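Local coordinates for erythrocyte membrane protein 1 (Plasmodium falciparum, PDB 6S8T) that probably binds the host receptor ICAM-1 through its DBLbeta domain, the part described here, as an adhesin of infected erythrocytes, at residues P292-W297 and K362-E367; W304-Q309 and T434-N439; D314-Q319 and E341-E346. All coordinates share one frame; numbering follows the deposited sequence.

Contact 1. Residues P292-W297 and K362-E367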
# COMPACT_ATOMS: atom_id res chain seq x y z
N PRO A 292 -1.80 9.17 2.49
CA PRO A 292 -0.67 8.73 3.32
C PRO A 292 -0.55 7.21 3.36
O PRO A 292 -1.53 6.48 3.49
CB PRO A 292 -1.01 9.31 4.70
CG PRO A 292 -1.83 10.53 4.39
CD PRO A 292 -2.64 10.17 3.16
N GLN A 293 0.70 6.73 3.26
CA GLN A 293 0.95 5.30 3.13
C GLN A 293 0.42 4.51 4.33
O GLN A 293 -0.06 3.38 4.16
CB GLN A 293 2.46 5.06 2.95
CG GLN A 293 2.86 3.59 2.76
CD GLN A 293 4.33 3.43 2.43
OE1 GLN A 293 5.19 3.59 3.30
NE2 GLN A 293 4.63 3.11 1.18
N ARG A 294 0.48 5.08 5.53
CA ARG A 294 -0.01 4.36 6.70
C ARG A 294 -1.51 4.08 6.60
O ARG A 294 -2.00 3.09 7.15
CB ARG A 294 0.30 5.14 7.98
CG ARG A 294 0.02 4.37 9.27
CD ARG A 294 0.31 5.21 10.52
NE ARG A 294 1.70 5.64 10.60
CZ ARG A 294 2.68 4.93 11.15
NH1 ARG A 294 2.42 3.73 11.67
NH2 ARG A 294 3.92 5.41 11.18
N LEU A 295 -2.26 4.94 5.90
CA LEU A 295 -3.68 4.69 5.72
C LEU A 295 -3.94 3.70 4.59
O LEU A 295 -4.89 2.91 4.67
CB LEU A 295 -4.43 6.00 5.46
CG LEU A 295 -4.40 7.02 6.62
CD1 LEU A 295 -4.98 8.36 6.19
CD2 LEU A 295 -5.14 6.48 7.84
N ARG A 296 -3.12 3.73 3.53
CA ARG A 296 -3.29 2.76 2.45
C ARG A 296 -3.06 1.34 2.96
O ARG A 296 -3.86 0.44 2.69
CB ARG A 296 -2.34 3.08 1.29
CG ARG A 296 -2.46 4.50 0.74
CD ARG A 296 -1.74 4.66 -0.60
NE ARG A 296 -0.38 4.12 -0.60
CZ ARG A 296 0.73 4.84 -0.45
NH1 ARG A 296 1.91 4.24 -0.47
NH2 ARG A 296 0.66 6.16 -0.28
N TRP A 297 -1.99 1.14 3.72
CA TRP A 297 -1.68 -0.19 4.23
C TRP A 297 -2.75 -0.70 5.20
O TRP A 297 -3.02 -1.90 5.23
CB TRP A 297 -0.30 -0.18 4.91
CG TRP A 297 0.85 -0.03 3.94
CD1 TRP A 297 0.77 0.09 2.58
CD2 TRP A 297 2.24 -0.00 4.27
NE1 TRP A 297 2.04 0.20 2.05
CE2 TRP A 297 2.95 0.14 3.06
CE3 TRP A 297 2.96 -0.08 5.47
CZ2 TRP A 297 4.34 0.21 3.02
CZ3 TRP A 297 4.34 -0.01 5.43
CH2 TRP A 297 5.02 0.13 4.21
N LYS A 362 -5.21 0.59 15.29
CA LYS A 362 -6.27 1.55 15.59
C LYS A 362 -5.86 2.52 16.69
O LYS A 362 -6.35 3.66 16.72
CB LYS A 362 -7.56 0.81 15.97
CG LYS A 362 -7.56 0.20 17.36
CD LYS A 362 -8.95 -0.29 17.74
CE LYS A 362 -8.93 -1.07 19.04
NZ LYS A 362 -8.30 -0.30 20.15
N ASP A 363 -4.98 2.10 17.60
CA ASP A 363 -4.49 3.01 18.63
C ASP A 363 -3.60 4.09 18.02
O ASP A 363 -3.69 5.26 18.41
CB ASP A 363 -3.73 2.24 19.71
CG ASP A 363 -4.66 1.47 20.63
OD1 ASP A 363 -5.89 1.60 20.48
OD2 ASP A 363 -4.15 0.73 21.50
N LYS A 364 -2.74 3.72 17.06
CA LYS A 364 -1.90 4.72 16.41
C LYS A 364 -2.74 5.67 15.57
O LYS A 364 -2.48 6.88 15.56
CB LYS A 364 -0.84 4.04 15.56
CG LYS A 364 0.24 4.99 15.05
CD LYS A 364 0.88 5.75 16.20
CE LYS A 364 1.91 6.75 15.71
NZ LYS A 364 3.01 6.08 14.97
N TYR A 365 -3.76 5.15 14.87
CA TYR A 365 -4.69 6.01 14.14
C TYR A 365 -5.27 7.08 15.05
O TYR A 365 -5.25 8.27 14.71
CB TYR A 365 -5.81 5.16 13.53
CG TYR A 365 -6.79 5.93 12.66
CD1 TYR A 365 -7.79 6.73 13.23
CD2 TYR A 365 -6.75 5.84 11.28
CE1 TYR A 365 -8.69 7.43 12.44
CE2 TYR A 365 -7.64 6.54 10.48
CZ TYR A 365 -8.61 7.32 11.06
OH TYR A 365 -9.50 8.00 10.26
N GLU A 366 -5.80 6.67 16.20
CA GLU A 366 -6.50 7.61 17.08
C GLU A 366 -5.53 8.62 17.69
O GLU A 366 -5.88 9.79 17.85
CB GLU A 366 -7.24 6.83 18.18
CG GLU A 366 -8.01 7.69 19.17
CD GLU A 366 -8.84 6.86 20.14
OE1 GLU A 366 -10.01 7.23 20.40
OE2 GLU A 366 -8.33 5.84 20.64
N GLU A 367 -4.32 8.18 18.02
CA GLU A 367 -3.32 9.10 18.56
C GLU A 367 -3.00 10.22 17.58
O GLU A 367 -2.93 11.39 17.96
CB GLU A 367 -2.05 8.32 18.93
CG GLU A 367 -0.91 9.17 19.44
CD GLU A 367 0.28 8.34 19.89
OE1 GLU A 367 0.06 7.26 20.48
OE2 GLU A 367 1.43 8.77 19.65
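The guanidinium group of Arg-294 has the ammonium of Lys-364 over one face: Lys-364 NZ stands 3.8 Å above the guanidinium plane, displaced toward the rim, and 4.0 Å from Arg-294 NH2. The ring of Tyr-365 is approached obliquely by one methyl branch of Leu-295, with Leu-295 CD2 lying 3.6 Å from Tyr-365 CE2 and a little farther from CD2 of the same ring. In both pairs the side chains cross at about a right angle. No hydrogen bond joins the two segments, and the like charges of the first pair are answered by separate acids: Asp-387 forms a salt bridge with Arg-294 NE and Asp-385 one with Lys-364 NZ. Each cation thus has its own carboxylate partner, which probably lets the two lie close together.

The contact joins the start of helix 293-319, where Pro-292 is the N-cap residue, to a late part of helix 335-372; these are two of the long helices of this Duffy-binding-like domain. Their backbones are well separated here, with Leu-295 CA and Tyr-365 CA 8.6 Å apart, and the gap is bridged by side chains. With CG of Tyr-365 anti to the backbone N (chi1 -176°), the ring extends toward Leu-295, and its hydroxyl is hydrogen-bonded to the carbonyl oxygen of Tyr-414. Phe-395 meets the same ring edge-to-face. Leu-295 also packs on Met-391 and Phe-394 of helix 388-402, and both Leu-295 and Tyr-365 touch Tyr-420 of helix 417-424.

Contact 2. Residues W304-Q309 and T434-N439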
# COMPACT_ATOMS: atom_id res chain seq x y z
N TRP A 304 -7.25 -8.06 3.39
CA TRP A 304 -6.65 -9.39 3.51
C TRP A 304 -7.02 -10.09 4.81
O TRP A 304 -6.97 -11.32 4.86
CB TRP A 304 -5.13 -9.29 3.36
CG TRP A 304 -4.74 -9.09 1.92
CD1 TRP A 304 -4.49 -7.90 1.30
CD2 TRP A 304 -4.61 -10.11 0.92
NE1 TRP A 304 -4.20 -8.12 -0.03
CE2 TRP A 304 -4.26 -9.46 -0.29
CE3 TRP A 304 -4.74 -11.50 0.92
CZ2 TRP A 304 -4.04 -10.16 -1.47
CZ3 TRP A 304 -4.52 -12.20 -0.26
CH2 TRP A 304 -4.18 -11.53 -1.44
N PHE A 305 -7.40 -9.34 5.85
CA PHE A 305 -7.98 -9.98 7.02
C PHE A 305 -9.33 -10.61 6.69
O PHE A 305 -9.65 -11.70 7.18
CB PHE A 305 -8.16 -8.98 8.17
CG PHE A 305 -9.11 -9.45 9.23
CD1 PHE A 305 -8.70 -10.37 10.19
CD2 PHE A 305 -10.43 -9.00 9.26
CE1 PHE A 305 -9.58 -10.82 11.16
CE2 PHE A 305 -11.31 -9.45 10.23
CZ PHE A 305 -10.89 -10.36 11.18
N CYS A 306 -10.14 -9.93 5.88
CA CYS A 306 -11.45 -10.46 5.53
C CYS A 306 -11.33 -11.68 4.62
O CYS A 306 -12.18 -12.59 4.70
CB CYS A 306 -12.31 -9.38 4.88
SG CYS A 306 -13.02 -8.18 6.06
N LYS A 307 -10.31 -11.74 3.77
CA LYS A 307 -10.10 -12.93 2.95
C LYS A 307 -9.72 -14.13 3.82
O LYS A 307 -10.22 -15.24 3.60
CB LYS A 307 -9.02 -12.68 1.90
CG LYS A 307 -9.43 -11.74 0.79
CD LYS A 307 -8.30 -11.57 -0.22
CE LYS A 307 -8.78 -10.87 -1.48
NZ LYS A 307 -9.80 -11.69 -2.20
N MET A 308 -8.85 -13.92 4.81
CA MET A 308 -8.50 -14.99 5.74
C MET A 308 -9.71 -15.39 6.58
O MET A 308 -9.97 -16.59 6.76
CB MET A 308 -7.34 -14.54 6.63
CG MET A 308 -6.91 -15.55 7.70
SD MET A 308 -7.86 -15.46 9.24
CE MET A 308 -7.72 -13.72 9.62
N GLN A 309 -10.44 -14.41 7.10
CA GLN A 309 -11.60 -14.70 7.94
C GLN A 309 -12.66 -15.48 7.18
O GLN A 309 -13.23 -16.44 7.70
CB GLN A 309 -12.18 -13.40 8.50
CG GLN A 309 -13.27 -13.59 9.56
CD GLN A 309 -14.66 -13.77 8.97
OE1 GLN A 309 -14.95 -13.32 7.86
NE2 GLN A 309 -15.53 -14.44 9.72
N THR A 434 -18.52 -8.59 10.18
CA THR A 434 -18.20 -7.50 9.27
C THR A 434 -17.95 -6.16 9.94
O THR A 434 -17.40 -5.26 9.30
CB THR A 434 -19.32 -7.33 8.23
OG1 THR A 434 -20.53 -6.95 8.89
CG2 THR A 434 -19.55 -8.63 7.47
N GLN A 435 -18.35 -5.99 11.20
CA GLN A 435 -18.24 -4.71 11.89
C GLN A 435 -16.89 -4.63 12.60
O GLN A 435 -16.60 -5.43 13.49
CB GLN A 435 -19.38 -4.54 12.88
CG GLN A 435 -19.39 -3.21 13.61
CD GLN A 435 -20.60 -3.04 14.50
OE1 GLN A 435 -21.72 -3.36 14.10
NE2 GLN A 435 -20.39 -2.54 15.71
N PHE A 436 -16.07 -3.64 12.21
CA PHE A 436 -14.73 -3.50 12.76
C PHE A 436 -14.70 -2.77 14.10
O PHE A 436 -13.63 -2.69 14.72
CB PHE A 436 -13.82 -2.78 11.75
CG PHE A 436 -13.19 -3.70 10.74
CD1 PHE A 436 -13.95 -4.27 9.73
CD2 PHE A 436 -11.84 -3.99 10.79
CE1 PHE A 436 -13.38 -5.12 8.81
CE2 PHE A 436 -11.26 -4.84 9.87
CZ PHE A 436 -12.03 -5.41 8.87
N CYS A 437 -15.82 -2.23 14.57
CA CYS A 437 -15.91 -1.64 15.90
C CYS A 437 -16.75 -2.55 16.80
O CYS A 437 -17.63 -3.27 16.34
CB CYS A 437 -16.53 -0.24 15.86
SG CYS A 437 -18.18 -0.16 15.12
N LYS A 438 -16.45 -2.50 18.10
CA LYS A 438 -17.14 -3.34 19.07
C LYS A 438 -18.57 -2.86 19.30
O LYS A 438 -19.52 -3.52 18.88
CB LYS A 438 -16.37 -3.36 20.40
CG LYS A 438 -14.98 -3.96 20.30
CD LYS A 438 -14.24 -3.90 21.62
CE LYS A 438 -12.85 -4.52 21.49
NZ LYS A 438 -12.07 -4.45 22.76
N ASN A 439 -18.72 -1.71 19.95
CA ASN A 439 -20.03 -1.14 20.23
C ASN A 439 -20.38 -0.07 19.20
O ASN A 439 -19.53 0.40 18.44
CB ASN A 439 -20.06 -0.54 21.65
CG ASN A 439 -20.20 -1.60 22.72
OD1 ASN A 439 -20.98 -2.54 22.59
ND2 ASN A 439 -19.43 -1.45 23.80
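Segment 304-309 of helix 293-319 faces an irregular run of backbone at 434-439, and the nearest alpha carbons, Cys-306 CA and Thr-434 CA, are 8.3 Å apart. Across that distance the ring of Phe-436 reaches the helix, placing its far end beside two consecutive residues. Phe-436 CZ lies 3.9 Å from CD2 of Phe-305, and the ring planes are inclined at 73° with centroids 6.0 Å apart. The approach is oblique, the two side chains sliding past each other in opposite directions. Cys-306 SG comes to the rim of the Phe-436 ring near its plane, 4.1 Å from Phe-436 CZ, which makes this a sulfur-aromatic contact at the ring edge.

That sulfur belongs to the disulfide between Cys-306 and Cys-430, which ties helix 293-319 covalently to the chain following helix 417-424. The aromatic contact thus packs against one of the disulfides of this cysteine-rich Duffy-binding-like domain. Trp-358 of helix 335-372 also meets the Phe-436 ring edge-to-face, while Phe-305 packs with Trp-301 and Phe-455.

Phe-305 has CG anti to its own N (chi1 162°), which carries the ring toward Phe-436. Gln-309 CB, one helical turn later, lies 4.2 Å above one face of the Phe-305 plane, toward its rim. Within the irregular segment, Gln-435 NE2 donates to the carbonyl oxygen of Cys-437 at 2.9 Å, approaching from above the carbonyl plane with a bent N-H...O angle of 137°; the same nitrogen is also hydrogen-bonded to Asp-450. Cys-437 is itself disulfide-bonded to Cys-2.

Contact 3. Residues D314-Q319 and E341-E346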
# COMPACT_ATOMS: atom_id res chain seq x y z
N ASP A 314 -15.54 -20.61 6.21
CA ASP A 314 -16.04 -21.70 5.37
C ASP A 314 -15.62 -23.06 5.94
O ASP A 314 -16.40 -24.02 5.89
CB ASP A 314 -15.54 -21.54 3.94
CG ASP A 314 -16.24 -20.42 3.20
OD1 ASP A 314 -17.12 -19.77 3.81
OD2 ASP A 314 -15.91 -20.18 2.02
N LYS A 315 -14.39 -23.15 6.46
CA LYS A 315 -13.97 -24.39 7.11
C LYS A 315 -14.83 -24.69 8.33
O LYS A 315 -15.07 -25.86 8.65
CB LYS A 315 -12.50 -24.30 7.52
CG LYS A 315 -11.54 -24.12 6.35
CD LYS A 315 -10.11 -23.98 6.84
CE LYS A 315 -9.15 -23.79 5.67
NZ LYS A 315 -7.75 -23.56 6.12
N LEU A 316 -15.31 -23.65 9.01
CA LEU A 316 -16.18 -23.84 10.16
C LEU A 316 -17.59 -24.26 9.74
O LEU A 316 -18.25 -25.01 10.47
CB LEU A 316 -16.23 -22.56 10.99
CG LEU A 316 -16.67 -22.69 12.45
CD1 LEU A 316 -15.72 -23.61 13.21
CD2 LEU A 316 -16.72 -21.32 13.11
N MET A 317 -18.06 -23.79 8.58
CA MET A 317 -19.40 -24.16 8.13
C MET A 317 -19.48 -25.62 7.72
O MET A 317 -20.53 -26.25 7.87
CB MET A 317 -19.84 -23.27 6.97
CG MET A 317 -19.90 -21.78 7.28
SD MET A 317 -20.84 -20.83 6.07
CE MET A 317 -19.96 -21.22 4.56
N LYS A 318 -18.38 -26.18 7.21
CA LYS A 318 -18.38 -27.55 6.71
C LYS A 318 -18.04 -28.56 7.79
O LYS A 318 -18.62 -29.65 7.82
CB LYS A 318 -17.40 -27.67 5.54
CG LYS A 318 -17.71 -26.75 4.38
CD LYS A 318 -16.65 -26.82 3.30
CE LYS A 318 -16.91 -25.80 2.19
NZ LYS A 318 -15.81 -25.78 1.19
N GLN A 319 -17.12 -28.22 8.70
CA GLN A 319 -16.77 -29.14 9.77
C GLN A 319 -17.83 -29.19 10.86
O GLN A 319 -17.99 -30.22 11.52
CB GLN A 319 -15.42 -28.75 10.38
CG GLN A 319 -14.25 -28.88 9.43
CD GLN A 319 -14.03 -30.31 8.97
OE1 GLN A 319 -14.32 -31.26 9.70
NE2 GLN A 319 -13.52 -30.47 7.76
N GLU A 341 -15.01 -29.28 16.98
CA GLU A 341 -14.34 -28.58 18.07
C GLU A 341 -12.91 -28.21 17.68
O GLU A 341 -12.43 -27.13 18.05
CB GLU A 341 -14.34 -29.44 19.34
CG GLU A 341 -15.70 -29.52 20.02
CD GLU A 341 -15.69 -30.39 21.26
OE1 GLU A 341 -14.90 -31.35 21.31
OE2 GLU A 341 -16.47 -30.10 22.20
N GLN A 342 -12.23 -29.08 16.94
CA GLN A 342 -10.89 -28.73 16.46
C GLN A 342 -10.94 -27.60 15.44
O GLN A 342 -10.01 -26.79 15.38
CB GLN A 342 -10.21 -29.96 15.86
CG GLN A 342 -9.89 -31.05 16.87
CD GLN A 342 -9.27 -32.28 16.24
OE1 GLN A 342 -9.30 -32.44 15.02
NE2 GLN A 342 -8.70 -33.15 17.06
N ALA A 343 -12.01 -27.52 14.65
CA ALA A 343 -12.13 -26.41 13.70
C ALA A 343 -12.39 -25.09 14.41
O ALA A 343 -11.92 -24.04 13.96
CB ALA A 343 -13.25 -26.70 12.69
N CYS A 344 -13.13 -25.12 15.53
CA CYS A 344 -13.36 -23.89 16.29
C CYS A 344 -12.08 -23.40 16.95
O CYS A 344 -11.85 -22.19 17.04
CB CYS A 344 -14.45 -24.11 17.35
SG CYS A 344 -16.08 -24.56 16.73
N GLU A 345 -11.25 -24.32 17.43
CA GLU A 345 -10.00 -23.93 18.07
C GLU A 345 -9.07 -23.24 17.08
O GLU A 345 -8.45 -22.22 17.41
CB GLU A 345 -9.32 -25.15 18.69
CG GLU A 345 -8.07 -24.83 19.48
CD GLU A 345 -8.38 -24.31 20.87
OE1 GLU A 345 -8.66 -25.14 21.76
OE2 GLU A 345 -8.35 -23.08 21.06
N GLU A 346 -8.96 -23.77 15.86
CA GLU A 346 -8.13 -23.15 14.85
C GLU A 346 -8.66 -21.78 14.44
O GLU A 346 -7.88 -20.87 14.14
CB GLU A 346 -8.01 -24.05 13.62
CG GLU A 346 -7.33 -25.38 13.88
CD GLU A 346 -7.24 -26.26 12.63
OE1 GLU A 346 -7.70 -25.82 11.55
OE2 GLU A 346 -6.72 -27.39 12.74
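Leu-316 reaches across to Ala-343 and Cys-344 in an antiparallel helix pair, formed by the last turns of helix 293-319 and an early part of helix 335-372. The second segment falls within a predicted coiled coil. The short axes pass 9.2 Å apart at 167°, and the alanine permits a close approach of the backbones, with Leu-316 CA and Ala-343 CA 6.0 Å apart.

The conformation of Leu-316 directs one methyl at the other helix. Its CG is anti to the backbone N, although chi1 of -159° departs by some twenty degrees from the exact staggered value, and chi2 of 60° sends the CD1 branch across to the other helix. There the methyl lies over the backbone between Ala-343 and Cys-344, 3.8 Å from Ala-343 C, as well as meeting the alanine methyl, whose CB is 4.0 Å from Leu-316 CD1. Leu-316 also packs on Tyr-462.

Gln-319 lies one turn farther along and touches the same alanine with the aliphatic part of its side chain: its CB is 3.8 Å from Ala-343 CB, with CG only slightly more distant. A bend at chi2 turns the amide aside from this apolar contact, and its OE1 makes a weak hydrogen bond with Ser-339. Lys-315, on the same helix, has its NZ paired in a salt bridge with Glu-312, one turn earlier. The Cys-344 sulfur, which is bonded to Cys-466, has CD1 of Leu-316 at 3.7 Å.

All three contacts use helix 293-319, and contacts 1 and 3 also share helix 335-372, engaging it near opposite ends with their centres about 32 Å apart. Contact 2 is wholly buried, although its centre lies farther from the centre of the chain than that of contact 1; contacts 1 and 3 are partly buried, and contact 3 is the most peripheral. Their chemistry differs as well: contact 1 combines apolar packing with two cations that have acidic partners outside its segments, contact 2 is aromatic and sulfur packing, and contact 3 is close aliphatic helix packing. Disulfide-bonded cysteines take part in contacts 2 and 3.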